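Local coordinates for protein putative peptidase (Clostridium acetobutylicum, PDB 3K9T) that is not expected to act as a peptidase despite its aminopeptidase-like fold, binds one zinc ion per subunit, and may take part in the biosynthesis of modified polysaccharides, at residues A202-I207 and L249-V254; D269-K274 and S404-A409; E277-H282 and Y343-E348; V349-E354 and M414-I419. All blocks are in the same frame, centred on the assembly; numbering follows the deposited sequence.

Contact 1 comes first along the chain. It closes a loop between helix 194-211 and strand 245-250 with the turn after it, near the centre of the chain and within the aminopeptidase-like region. Contact 2 opens next, on helix 271-282, and closes only at helix 405-412 in the C-terminal region. Contact 3 lies wholly within that long loop and joins helix 271-282 to helix 336-355. Contact 4 starts after contact 3 has closed, further along helix 336-355. It ends on helix 416-428, beyond contact 2, so contacts 2 and 4 cross. Contacts 1 and 3 join helices and strand within the aminopeptidase-like region. Contacts 2 and 4 dock the permutated winged helix-turn-helix domain onto it.

Contact 1 of 4, residues A202-I207 and L249-V254; sequences ALITFI and LVATCV
L203 and I204 of helix 194-211 meet A251 and V254 of segment 249-254. All four residues are buried, and every contact across the segments is apolar. The closest is I204 on A251: CG1 of I204 stands 3.6 Å from CB of A251, and CD1 of I204 is 3.7 Å from the same methyl. The A251 methyl therefore meets two consecutive carbons of the isoleucine chain. L203 reaches V254 with its CD2 branch, 3.8 Å from CG2 of V254. With CG placed opposite the backbone N (chi1 169°), the L203 chain runs across V254 at about a right angle, and both CB and CD2 approach the same V254 methyl.

Polar bonds flank this patch. S199 OG, from the same helix as L203, bonds V254 N. S342 OG bonds V254 O, and T186 OG1 bonds A251 O; these two come from other parts of the fold. Y343 and Y346 of helix 336-355 pack beside the apolar patch. The side chain of V254 lies about 10 Å from that of the zinc ligand D196. The chemistry implies a helix seated on the central sheet by shape and hydrophobic burial, with S199 adding a polar tie from that helix to the turn.

Contact 2 of 4, residues D269-K274 and S404-A409; sequences DAEIDK and SLLDIA
The interface between the aminopeptidase-like region and the permutated winged helix-turn-helix domain includes this small contact of two helix starts. L406 carries it. Its CD2 methyl lies 3.8 Å from CB of K274 and 4.2 Å from the backbone O of E271. A chi1 of -170° turns the leucine chain away from its own amide and sends the CD2 branch against the first turn of helix 271-282. K274 bends at chi2 and chi3, and its amine leads away from L406, toward D407. NZ gives a 2.6 Å hydrogen bond to a water, whose bond onward to D407 OD1 is weak. The opposite charges of K274 and D407 are at most loosely linked through this water, and they make no direct contact.

D407 also shapes its own helix start. S404 and D407 form a capping box: D407 N donates to S404 OG at 3.0 Å, and S404 N donates to D407 OD2 at 3.1 Å. The second bond is nearly straight (169°) but meets the oxygen from above the carboxylate plane. N356 bridges the segments by bonding E271 OE2 and L406 N. I275 and K278 of helix 271-282 extend the seat of L406, L405 faces helix 416-428, and I272 packs on strand 245-250.

Contact 3 of 4, residues E277-H282 and Y343-E348; sequences EKVLMH and YKTYLE
V279 and E348 form the tight part of this contact. The CG1 methyl of V279 lies 3.7 Å from CG of E348 and 3.9 Å from CB of E348. The other methyl, CG2, sits 4.0 Å from the backbone O of E348. The valine thus fits against the aliphatic base of the glutamate, not against its charge. The first torsion of E348 (chi1 -167°) sets CG beside V279 CG1. The bend at chi2 then turns the carboxylate away to another partner: OE2 makes a salt bridge to R417 of helix 416-428.

The packing is looser toward T345, one turn earlier on the same helix. Its CG2 methyl is 4.1 Å from V279 CG1 and 4.4 Å from CD2 of L280. The T345 hydroxyl bonds to D341 O in its own helix, so T345 offers its methyl to the contact. L280 adds only the tip of its side chain. No hydrogen bond joins the two segments. The axes of the short helices stay 10.2 Å apart at 129°, well away from antiparallel. V279 and E348 are partly exposed, whereas T345 and L280 are buried.

L280 and T345 both reach K260 of strand 260-263, an inner strand of the mixed sheet, so that strand lies beside the buried end. Further from helix 336-355, K278 bonds through NZ to H282 NE2 and to the backbone O atoms of A409 and M414. Helices 5-10, 12-26 and 194-211 also pack on helix 336-355, all three touching Y343.

Contact 4 of 4, residues V349-E354 and M414-I419; sequences VIYTIE and MEFRRI
Helix 336-355 meets the first turn of helix 416-428, with T352 and F416 closest at 7.4 Å between their CA atoms. Two consecutive residues of each helix do the work. R417 lays its guanidinium flat on the Y351 ring. The planes differ by 7°, and CZ of R417 is 3.5 Å from the Y351 ring centroid, 10° off the normal. This is a stacked cation-pi contact. NH1 comes over the far part of the ring, 3.4 Å from Y351 CE2, while the R417 chain, bent at chi2, runs alongside Y351 CE1.

T352 and F416 make the second pair. The CG2 methyl of T352 stands over the centre of the F416 ring, 3.6 Å from its centroid and 2° off the normal, a CH-pi contact. The extended first torsion of F416 sends the ring toward helix 336-355. A thinner apolar contact joins the rings, with Y351 CE1 near the edge of F416.

Outside partners hold the polar ends of the stacked pair. N6 and Y421 bond R417 NH1, and Y351 OH bonds E3. The T352 hydroxyl turns back to E348 O. On the helix start, E415 caps through OE2, which accepts from R417 N at 2.9 Å. L405 of helix 405-412 packs against F416. The pair of helices 405-412 and 416-428, joined by a short turn, is consistent with the helix-turn-helix of the permutated winged domain. Its second helix packs here on helix 336-355, as its first does on helix 271-282.

Contact 1 of 4, residues A202-I207 and L249-V254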
loop_
_atom_site.group_PDB
_atom_site.type_symbol
_atom_site.label_atom_id
_atom_site.label_comp_id
_atom_site.label_asym_id
_atom_site.label_seq_id
_atom_site.Cartn_x
_atom_site.Cartn_y
_atom_site.Cartn_z
ATOM N N ALA A 202 9.596 29.639 -23.793
ATOM C CA ALA A 202 10.578 29.222 -24.815
ATOM C C ALA A 202 10.560 27.718 -25.018
ATOM O O ALA A 202 10.685 27.274 -26.162
ATOM C CB ALA A 202 11.977 29.721 -24.527
ATOM N N LEU A 203 10.349 26.934 -23.949
ATOM C CA LEU A 203 10.338 25.462 -24.089
ATOM C C LEU A 203 9.196 24.963 -24.969
ATOM O O LEU A 203 9.401 24.198 -25.890
ATOM C CB LEU A 203 10.310 24.761 -22.722
ATOM C CG LEU A 203 10.029 23.250 -22.736
ATOM C CD1 LEU A 203 11.229 22.608 -23.278
ATOM C CD2 LEU A 203 9.673 22.649 -21.368
ATOM N N ILE A 204 7.985 25.365 -24.634
ATOM C CA ILE A 204 6.780 24.945 -25.333
ATOM C C ILE A 204 6.899 25.383 -26.805
ATOM O O ILE A 204 6.504 24.643 -27.697
ATOM C CB ILE A 204 5.543 25.543 -24.567
ATOM C CG1 ILE A 204 5.349 24.797 -23.247
ATOM C CG2 ILE A 204 4.300 25.491 -25.275
ATOM C CD1 ILE A 204 5.238 23.382 -23.399
ATOM N N THR A 205 7.514 26.541 -27.060
ATOM C CA THR A 205 7.714 26.996 -28.428
ATOM C C THR A 205 8.518 25.960 -29.223
ATOM O O THR A 205 8.099 25.524 -30.314
ATOM C CB THR A 205 8.326 28.394 -28.473
ATOM O OG1 THR A 205 7.366 29.295 -27.906
ATOM C CG2 THR A 205 8.645 28.836 -29.936
ATOM N N PHE A 206 9.620 25.514 -28.636
ATOM C CA PHE A 206 10.470 24.525 -29.284
ATOM C C PHE A 206 9.886 23.107 -29.342
ATOM O O PHE A 206 10.178 22.367 -30.262
ATOM C CB PHE A 206 11.891 24.573 -28.714
ATOM C CG PHE A 206 12.726 25.657 -29.345
ATOM C CD1 PHE A 206 12.574 26.979 -28.964
ATOM C CD2 PHE A 206 13.602 25.363 -30.372
ATOM C CE1 PHE A 206 13.308 27.983 -29.568
ATOM C CE2 PHE A 206 14.347 26.357 -30.978
ATOM C CZ PHE A 206 14.213 27.667 -30.572
ATOM N N ILE A 207 9.050 22.740 -28.383
ATOM C CA ILE A 207 8.364 21.468 -28.465
ATOM C C ILE A 207 7.427 21.544 -29.660
ATOM O O ILE A 207 7.468 20.665 -30.494
ATOM C CB ILE A 207 7.604 21.104 -27.187
ATOM C CG1 ILE A 207 8.626 20.786 -26.093
ATOM C CG2 ILE A 207 6.670 19.882 -27.436
ATOM C CD1 ILE A 207 8.052 20.933 -24.734
ATOM N N LEU A 249 -0.076 19.070 -19.778
ATOM C CA LEU A 249 1.007 19.488 -18.910
ATOM C C LEU A 249 1.127 21.008 -18.927
ATOM O O LEU A 249 1.061 21.594 -19.989
ATOM C CB LEU A 249 2.344 18.870 -19.381
ATOM C CG LEU A 249 2.644 17.392 -19.127
ATOM C CD1 LEU A 249 3.907 16.987 -19.853
ATOM C CD2 LEU A 249 2.749 17.116 -17.637
ATOM N N VAL A 250 1.296 21.635 -17.763
ATOM C CA VAL A 250 1.581 23.054 -17.681
ATOM C C VAL A 250 3.127 23.189 -17.506
ATOM O O VAL A 250 3.730 22.644 -16.573
ATOM C CB VAL A 250 0.857 23.719 -16.504
ATOM C CG1 VAL A 250 1.321 25.159 -16.354
ATOM C CG2 VAL A 250 -0.692 23.622 -16.623
ATOM N N ALA A 251 3.765 23.920 -18.414
ATOM C CA ALA A 251 5.202 24.069 -18.394
ATOM C C ALA A 251 5.572 25.414 -17.780
ATOM O O ALA A 251 5.181 26.473 -18.264
ATOM C CB ALA A 251 5.783 23.959 -19.798
ATOM N N THR A 252 6.350 25.360 -16.708
ATOM C CA THR A 252 6.883 26.548 -16.097
ATOM C C THR A 252 8.143 26.151 -15.354
ATOM O O THR A 252 8.348 24.966 -15.090
ATOM C CB THR A 252 5.868 27.179 -15.141
ATOM O OG1 THR A 252 6.479 28.294 -14.524
ATOM C CG2 THR A 252 5.396 26.202 -14.069
ATOM N N CYS A 253 8.993 27.129 -15.062
ATOM C CA CYS A 253 10.199 26.906 -14.257
ATOM C C CYS A 253 11.041 25.738 -14.734
ATOM O O CYS A 253 11.465 24.916 -13.925
ATOM C CB CYS A 253 9.805 26.677 -12.791
ATOM S SG CYS A 253 8.972 28.108 -12.042
ATOM N N VAL A 254 11.282 25.686 -16.041
ATOM C CA VAL A 254 11.911 24.537 -16.646
ATOM C C VAL A 254 13.369 24.788 -17.044
ATOM O O VAL A 254 13.958 23.957 -17.759
ATOM C CB VAL A 254 11.118 24.051 -17.900
ATOM C CG1 VAL A 254 9.809 23.391 -17.489
ATOM C CG2 VAL A 254 10.911 25.196 -18.881
#

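Contact 2 of 4, residues D269-K274 and S404-A409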
loop_
_atom_site.group_PDB
_atom_site.type_symbol
_atom_site.label_atom_id
_atom_site.label_comp_id
_atom_site.label_asym_id
_atom_site.label_seq_id
_atom_site.Cartn_x
_atom_site.Cartn_y
_atom_site.Cartn_z
ATOM N N ASP A 269 -2.995 9.026 -10.578
ATOM C CA ASP A 269 -2.542 7.884 -11.374
ATOM C C ASP A 269 -3.096 7.869 -12.801
ATOM O O ASP A 269 -3.228 6.786 -13.393
ATOM C CB ASP A 269 -2.874 6.575 -10.623
ATOM C CG ASP A 269 -4.350 6.393 -10.386
ATOM O OD1 ASP A 269 -5.167 7.334 -10.657
ATOM O OD2 ASP A 269 -4.693 5.279 -9.919
ATOM N N ALA A 270 -3.419 9.047 -13.353
ATOM C CA ALA A 270 -3.911 9.161 -14.743
ATOM C C ALA A 270 -2.791 8.736 -15.681
ATOM O O ALA A 270 -1.642 8.625 -15.266
ATOM C CB ALA A 270 -4.337 10.584 -15.077
ATOM N N GLU A 271 -3.119 8.501 -16.943
ATOM C CA GLU A 271 -2.115 8.046 -17.883
ATOM C C GLU A 271 -0.890 8.965 -17.945
ATOM O O GLU A 271 0.263 8.469 -17.894
ATOM C CB GLU A 271 -2.689 7.837 -19.261
ATOM C CG GLU A 271 -1.709 7.076 -20.132
ATOM C CD GLU A 271 -2.186 6.861 -21.553
ATOM O OE1 GLU A 271 -3.423 6.943 -21.777
ATOM O OE2 GLU A 271 -1.293 6.580 -22.408
ATOM N N ILE A 272 -1.129 10.274 -17.984
ATOM C CA ILE A 272 -0.023 11.239 -18.032
ATOM C C ILE A 272 0.882 11.125 -16.786
ATOM O O ILE A 272 2.083 11.198 -16.904
ATOM C CB ILE A 272 -0.522 12.712 -18.283
ATOM C CG1 ILE A 272 0.653 13.659 -18.541
ATOM C CG2 ILE A 272 -1.372 13.216 -17.122
ATOM C CD1 ILE A 272 1.555 13.230 -19.674
ATOM N N ASP A 273 0.312 10.908 -15.604
ATOM C CA ASP A 273 1.115 10.735 -14.359
ATOM C C ASP A 273 2.005 9.526 -14.473
ATOM O O ASP A 273 3.205 9.580 -14.136
ATOM C CB ASP A 273 0.222 10.508 -13.134
ATOM C CG ASP A 273 -0.682 11.692 -12.824
ATOM O OD1 ASP A 273 -0.194 12.849 -12.842
ATOM O OD2 ASP A 273 -1.887 11.455 -12.567
ATOM N N LYS A 274 1.403 8.425 -14.933
ATOM C CA LYS A 274 2.097 7.153 -15.063
ATOM C C LYS A 274 3.181 7.298 -16.107
ATOM O O LYS A 274 4.289 6.783 -15.929
ATOM C CB LYS A 274 1.107 6.023 -15.398
ATOM C CG LYS A 274 0.092 5.760 -14.285
ATOM C CD LYS A 274 0.220 4.458 -13.561
ATOM C CE LYS A 274 -0.649 3.365 -14.248
ATOM N NZ LYS A 274 -1.082 2.253 -13.283
ATOM N N SER A 404 -1.353 -2.296 -21.686
ATOM C CA SER A 404 -0.640 -1.343 -22.537
ATOM C C SER A 404 0.844 -1.609 -22.367
ATOM O O SER A 404 1.256 -2.284 -21.435
ATOM C CB SER A 404 -0.948 0.109 -22.099
ATOM O OG SER A 404 -0.418 0.428 -20.787
ATOM N N LEU A 405 1.654 -1.072 -23.257
ATOM C CA LEU A 405 3.097 -1.200 -23.123
ATOM C C LEU A 405 3.611 -0.538 -21.823
ATOM O O LEU A 405 4.592 -1.002 -21.227
ATOM C CB LEU A 405 3.810 -0.586 -24.342
ATOM C CG LEU A 405 3.592 -1.209 -25.710
ATOM C CD1 LEU A 405 4.571 -0.595 -26.682
ATOM C CD2 LEU A 405 3.795 -2.717 -25.650
ATOM N N LEU A 406 2.939 0.534 -21.397
ATOM C CA LEU A 406 3.282 1.248 -20.170
ATOM C C LEU A 406 2.996 0.323 -18.986
ATOM O O LEU A 406 3.770 0.259 -18.011
ATOM C CB LEU A 406 2.489 2.562 -20.061
ATOM C CG LEU A 406 2.876 3.562 -18.962
ATOM C CD1 LEU A 406 4.302 3.983 -19.100
ATOM C CD2 LEU A 406 1.902 4.784 -18.900
ATOM N N ASP A 407 1.912 -0.430 -19.101
ATOM C CA ASP A 407 1.569 -1.418 -18.069
ATOM C C ASP A 407 2.655 -2.467 -17.928
ATOM O O ASP A 407 3.036 -2.854 -16.816
ATOM C CB ASP A 407 0.239 -2.106 -18.391
ATOM C CG ASP A 407 -0.976 -1.189 -18.200
ATOM O OD1 ASP A 407 -0.916 -0.184 -17.439
ATOM O OD2 ASP A 407 -2.017 -1.504 -18.813
ATOM N N ILE A 408 3.169 -2.907 -19.065
ATOM C CA ILE A 408 4.164 -3.962 -19.105
ATOM C C ILE A 408 5.486 -3.370 -18.586
ATOM O O ILE A 408 6.187 -3.995 -17.772
ATOM C CB ILE A 408 4.231 -4.590 -20.541
ATOM C CG1 ILE A 408 2.871 -5.207 -20.924
ATOM C CG2 ILE A 408 5.303 -5.663 -20.658
ATOM C CD1 ILE A 408 2.697 -5.435 -22.434
ATOM N N ALA A 409 5.794 -2.145 -18.999
ATOM C CA ALA A 409 7.019 -1.501 -18.547
ATOM C C ALA A 409 6.977 -1.378 -17.031
ATOM O O ALA A 409 7.961 -1.674 -16.358
ATOM C CB ALA A 409 7.197 -0.156 -19.187
HETATM O O HOH W 1 0.226 0.265 -14.256
#

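Contact 3 of 4, residues E277-H282 and Y343-E348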
loop_
_atom_site.group_PDB
_atom_site.type_symbol
_atom_site.label_atom_id
_atom_site.label_comp_id
_atom_site.label_asym_id
_atom_site.label_seq_id
_atom_site.Cartn_x
_atom_site.Cartn_y
_atom_site.Cartn_z
ATOM N N GLU A 277 6.071 9.694 -14.730
ATOM C CA GLU A 277 6.883 9.104 -13.641
ATOM C C GLU A 277 7.754 7.962 -14.173
ATOM O O GLU A 277 8.857 7.785 -13.710
ATOM C CB GLU A 277 6.020 8.675 -12.463
ATOM C CG GLU A 277 5.285 9.859 -11.790
ATOM C CD GLU A 277 4.129 9.396 -10.928
ATOM O OE1 GLU A 277 4.300 8.380 -10.226
ATOM O OE2 GLU A 277 3.054 10.038 -10.951
ATOM N N LYS A 278 7.277 7.254 -15.201
ATOM C CA LYS A 278 8.034 6.182 -15.825
ATOM C C LYS A 278 9.219 6.710 -16.624
ATOM O O LYS A 278 10.282 6.073 -16.646
ATOM C CB LYS A 278 7.125 5.318 -16.723
ATOM C CG LYS A 278 7.735 3.971 -17.175
ATOM C CD LYS A 278 8.187 3.110 -15.983
ATOM C CE LYS A 278 8.501 1.698 -16.433
ATOM N NZ LYS A 278 9.398 0.972 -15.509
ATOM N N VAL A 279 9.052 7.865 -17.278
ATOM C CA VAL A 279 10.175 8.510 -17.969
ATOM C C VAL A 279 11.237 8.953 -16.935
ATOM O O VAL A 279 12.442 8.637 -17.078
ATOM C CB VAL A 279 9.724 9.684 -18.867
ATOM C CG1 VAL A 279 10.922 10.444 -19.382
ATOM C CG2 VAL A 279 8.797 9.192 -20.064
ATOM N N LEU A 280 10.801 9.616 -15.865
ATOM C CA LEU A 280 11.738 10.084 -14.813
ATOM C C LEU A 280 12.504 8.941 -14.156
ATOM O O LEU A 280 13.746 9.008 -13.935
ATOM C CB LEU A 280 10.997 10.898 -13.743
ATOM C CG LEU A 280 10.416 12.245 -14.244
ATOM C CD1 LEU A 280 9.473 12.821 -13.197
ATOM C CD2 LEU A 280 11.536 13.265 -14.628
HETATM N N MSE A 281 11.763 7.878 -13.861
HETATM C CA MSE A 281 12.308 6.706 -13.181
HETATM C C MSE A 281 13.575 6.146 -13.887
HETATM O O MSE A 281 14.541 5.690 -13.246
HETATM C CB MSE A 281 11.209 5.659 -13.121
HETATM C CG MSE A 281 11.612 4.372 -12.471
HETATM SE SE MSE A 281 10.085 3.161 -12.366
HETATM C CE MSE A 281 8.687 4.397 -11.680
ATOM N N HIS A 282 13.563 6.188 -15.209
ATOM C CA HIS A 282 14.619 5.569 -15.979
ATOM C C HIS A 282 15.523 6.568 -16.656
ATOM O O HIS A 282 16.398 6.192 -17.381
ATOM C CB HIS A 282 14.014 4.627 -17.012
ATOM C CG HIS A 282 13.377 3.427 -16.403
ATOM N ND1 HIS A 282 14.109 2.337 -15.990
ATOM C CD2 HIS A 282 12.080 3.146 -16.118
ATOM C CE1 HIS A 282 13.289 1.429 -15.489
ATOM N NE2 HIS A 282 12.052 1.896 -15.555
ATOM N N TYR A 343 13.706 19.902 -22.225
ATOM C CA TYR A 343 13.170 19.705 -23.568
ATOM C C TYR A 343 13.219 18.233 -23.980
ATOM O O TYR A 343 12.251 17.694 -24.487
ATOM C CB TYR A 343 13.965 20.585 -24.502
ATOM C CG TYR A 343 13.918 20.289 -25.975
ATOM C CD1 TYR A 343 12.904 20.793 -26.775
ATOM C CD2 TYR A 343 14.954 19.592 -26.588
ATOM C CE1 TYR A 343 12.892 20.573 -28.130
ATOM C CE2 TYR A 343 14.943 19.358 -27.962
ATOM C CZ TYR A 343 13.914 19.861 -28.721
ATOM O OH TYR A 343 13.902 19.659 -30.073
ATOM N N LYS A 344 14.366 17.609 -23.757
ATOM C CA LYS A 344 14.559 16.177 -23.971
ATOM C C LYS A 344 13.492 15.366 -23.197
ATOM O O LYS A 344 12.879 14.417 -23.725
ATOM C CB LYS A 344 16.004 15.825 -23.545
ATOM C CG LYS A 344 16.378 14.356 -23.448
ATOM C CD LYS A 344 17.902 14.158 -23.622
ATOM C CE LYS A 344 18.693 14.213 -22.327
ATOM N NZ LYS A 344 18.557 12.948 -21.578
ATOM N N THR A 345 13.224 15.760 -21.959
ATOM C CA THR A 345 12.284 15.000 -21.124
ATOM C C THR A 345 10.843 15.119 -21.658
ATOM O O THR A 345 10.091 14.135 -21.738
ATOM C CB THR A 345 12.386 15.376 -19.651
ATOM O OG1 THR A 345 13.762 15.254 -19.184
ATOM C CG2 THR A 345 11.455 14.489 -18.841
ATOM N N TYR A 346 10.471 16.328 -22.027
ATOM C CA TYR A 346 9.171 16.567 -22.615
ATOM C C TYR A 346 9.042 15.748 -23.888
ATOM O O TYR A 346 8.004 15.127 -24.115
ATOM C CB TYR A 346 8.915 18.082 -22.877
ATOM C CG TYR A 346 8.238 18.826 -21.725
ATOM C CD1 TYR A 346 8.943 19.209 -20.591
ATOM C CD2 TYR A 346 6.892 19.184 -21.795
ATOM C CE1 TYR A 346 8.310 19.908 -19.556
ATOM C CE2 TYR A 346 6.254 19.876 -20.771
ATOM C CZ TYR A 346 6.954 20.225 -19.649
ATOM O OH TYR A 346 6.322 20.920 -18.625
ATOM N N LEU A 347 10.072 15.740 -24.734
ATOM C CA LEU A 347 10.006 14.945 -25.965
ATOM C C LEU A 347 9.859 13.436 -25.668
ATOM O O LEU A 347 9.154 12.709 -26.387
ATOM C CB LEU A 347 11.230 15.220 -26.858
ATOM C CG LEU A 347 11.293 16.586 -27.563
ATOM C CD1 LEU A 347 12.421 16.608 -28.565
ATOM C CD2 LEU A 347 9.970 16.906 -28.264
ATOM N N GLU A 348 10.527 12.969 -24.614
ATOM C CA GLU A 348 10.469 11.545 -24.229
ATOM C C GLU A 348 9.081 11.201 -23.709
ATOM O O GLU A 348 8.549 10.098 -23.942
ATOM C CB GLU A 348 11.512 11.225 -23.153
ATOM C CG GLU A 348 11.730 9.713 -22.927
ATOM C CD GLU A 348 12.192 9.008 -24.171
ATOM O OE1 GLU A 348 12.974 9.621 -24.932
ATOM O OE2 GLU A 348 11.781 7.844 -24.400
#

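Contact 4 of 4, residues V349-E354 and M414-I419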
loop_
_atom_site.group_PDB
_atom_site.type_symbol
_atom_site.label_atom_id
_atom_site.label_comp_id
_atom_site.label_asym_id
_atom_site.label_seq_id
_atom_site.Cartn_x
_atom_site.Cartn_y
_atom_site.Cartn_z
ATOM N N VAL A 349 8.512 12.145 -22.964
ATOM C CA VAL A 349 7.147 12.014 -22.529
ATOM C C VAL A 349 6.239 11.850 -23.748
ATOM O O VAL A 349 5.423 10.922 -23.764
ATOM C CB VAL A 349 6.725 13.170 -21.634
ATOM C CG1 VAL A 349 5.201 13.232 -21.482
ATOM C CG2 VAL A 349 7.413 13.022 -20.299
ATOM N N ILE A 350 6.420 12.715 -24.759
ATOM C CA ILE A 350 5.571 12.736 -25.955
ATOM C C ILE A 350 5.776 11.467 -26.751
ATOM O O ILE A 350 4.806 10.856 -27.183
ATOM C CB ILE A 350 5.780 14.001 -26.827
ATOM C CG1 ILE A 350 5.190 15.235 -26.112
ATOM C CG2 ILE A 350 5.136 13.814 -28.189
ATOM C CD1 ILE A 350 5.540 16.644 -26.718
ATOM N N TYR A 351 7.029 11.053 -26.914
ATOM C CA TYR A 351 7.327 9.747 -27.520
ATOM C C TYR A 351 6.568 8.629 -26.783
ATOM O O TYR A 351 6.022 7.749 -27.418
ATOM C CB TYR A 351 8.836 9.459 -27.484
ATOM C CG TYR A 351 9.248 8.078 -27.980
ATOM C CD1 TYR A 351 9.160 6.945 -27.154
ATOM C CD2 TYR A 351 9.742 7.903 -29.262
ATOM C CE1 TYR A 351 9.546 5.695 -27.613
ATOM C CE2 TYR A 351 10.143 6.641 -29.731
ATOM C CZ TYR A 351 10.050 5.549 -28.902
ATOM O OH TYR A 351 10.429 4.312 -29.365
ATOM N N THR A 352 6.513 8.672 -25.454
ATOM C CA THR A 352 5.820 7.615 -24.686
ATOM C C THR A 352 4.294 7.666 -24.915
ATOM O O THR A 352 3.629 6.645 -25.124
ATOM C CB THR A 352 6.187 7.689 -23.180
ATOM O OG1 THR A 352 7.615 7.700 -23.034
ATOM C CG2 THR A 352 5.624 6.502 -22.418
ATOM N N ILE A 353 3.748 8.869 -24.882
ATOM C CA ILE A 353 2.333 9.073 -25.122
ATOM C C ILE A 353 1.953 8.471 -26.457
ATOM O O ILE A 353 0.970 7.761 -26.560
ATOM C CB ILE A 353 1.987 10.575 -25.162
ATOM C CG1 ILE A 353 2.066 11.182 -23.773
ATOM C CG2 ILE A 353 0.585 10.820 -25.776
ATOM C CD1 ILE A 353 2.094 12.715 -23.833
ATOM N N GLU A 354 2.749 8.769 -27.475
ATOM C CA GLU A 354 2.451 8.351 -28.840
ATOM C C GLU A 354 2.569 6.847 -29.073
ATOM O O GLU A 354 1.758 6.270 -29.775
ATOM C CB GLU A 354 3.416 9.069 -29.769
ATOM C CG GLU A 354 3.099 10.518 -29.966
ATOM C CD GLU A 354 2.007 10.732 -30.972
ATOM O OE1 GLU A 354 2.090 10.109 -32.043
ATOM O OE2 GLU A 354 1.071 11.522 -30.688
HETATM N N MSE A 414 10.946 -2.518 -16.288
HETATM C CA MSE A 414 11.872 -2.169 -17.349
HETATM C C MSE A 414 11.522 -0.806 -17.915
HETATM O O MSE A 414 10.398 -0.319 -17.795
HETATM C CB MSE A 414 11.904 -3.233 -18.456
HETATM C CG MSE A 414 12.342 -4.620 -18.012
HETATM SE SE MSE A 414 12.218 -5.830 -19.490
HETATM C CE MSE A 414 13.257 -7.312 -18.899
ATOM N N GLU A 415 12.526 -0.205 -18.525
ATOM C CA GLU A 415 12.389 1.036 -19.225
ATOM C C GLU A 415 11.424 0.927 -20.429
ATOM O O GLU A 415 11.365 -0.081 -21.127
ATOM C CB GLU A 415 13.775 1.473 -19.668
ATOM C CG GLU A 415 13.856 2.918 -20.013
ATOM C CD GLU A 415 13.904 3.117 -21.463
ATOM O OE1 GLU A 415 14.786 2.466 -22.060
ATOM O OE2 GLU A 415 13.088 3.918 -21.982
ATOM N N PHE A 416 10.687 1.998 -20.675
ATOM C CA PHE A 416 9.638 1.976 -21.666
ATOM C C PHE A 416 10.136 1.644 -23.070
ATOM O O PHE A 416 9.570 0.782 -23.727
ATOM C CB PHE A 416 8.847 3.291 -21.672
ATOM C CG PHE A 416 7.723 3.306 -22.710
ATOM C CD1 PHE A 416 6.499 2.751 -22.440
ATOM C CD2 PHE A 416 7.931 3.836 -23.967
ATOM C CE1 PHE A 416 5.506 2.753 -23.394
ATOM C CE2 PHE A 416 6.950 3.831 -24.927
ATOM C CZ PHE A 416 5.747 3.287 -24.653
ATOM N N ARG A 417 11.185 2.303 -23.548
ATOM C CA ARG A 417 11.674 1.987 -24.888
ATOM C C ARG A 417 12.074 0.526 -25.083
ATOM O O ARG A 417 11.941 -0.010 -26.162
ATOM C CB ARG A 417 12.812 2.891 -25.286
ATOM C CG ARG A 417 12.385 4.325 -25.487
ATOM C CD ARG A 417 13.207 4.962 -26.548
ATOM N NE ARG A 417 12.961 6.393 -26.657
ATOM C CZ ARG A 417 13.108 7.093 -27.780
ATOM N NH1 ARG A 417 13.473 6.492 -28.919
ATOM N NH2 ARG A 417 12.879 8.403 -27.766
ATOM N N ARG A 418 12.565 -0.117 -24.037
ATOM C CA ARG A 418 12.933 -1.534 -24.123
ATOM C C ARG A 418 11.727 -2.419 -24.449
ATOM O O ARG A 418 11.781 -3.351 -25.266
ATOM C CB ARG A 418 13.491 -1.961 -22.787
ATOM C CG ARG A 418 14.381 -3.113 -22.870
ATOM C CD ARG A 418 15.040 -3.348 -21.553
ATOM N NE ARG A 418 15.466 -4.725 -21.529
ATOM C CZ ARG A 418 15.740 -5.409 -20.436
ATOM N NH1 ARG A 418 15.626 -4.829 -19.254
ATOM N NH2 ARG A 418 16.126 -6.687 -20.543
ATOM N N ILE A 419 10.629 -2.097 -23.787
ATOM C CA ILE A 419 9.375 -2.760 -24.014
ATOM C C ILE A 419 8.874 -2.452 -25.422
ATOM O O ILE A 419 8.450 -3.345 -26.120
ATOM C CB ILE A 419 8.369 -2.363 -22.930
ATOM C CG1 ILE A 419 8.919 -2.794 -21.541
ATOM C CG2 ILE A 419 7.012 -2.936 -23.245
ATOM C CD1 ILE A 419 9.344 -4.234 -21.441
#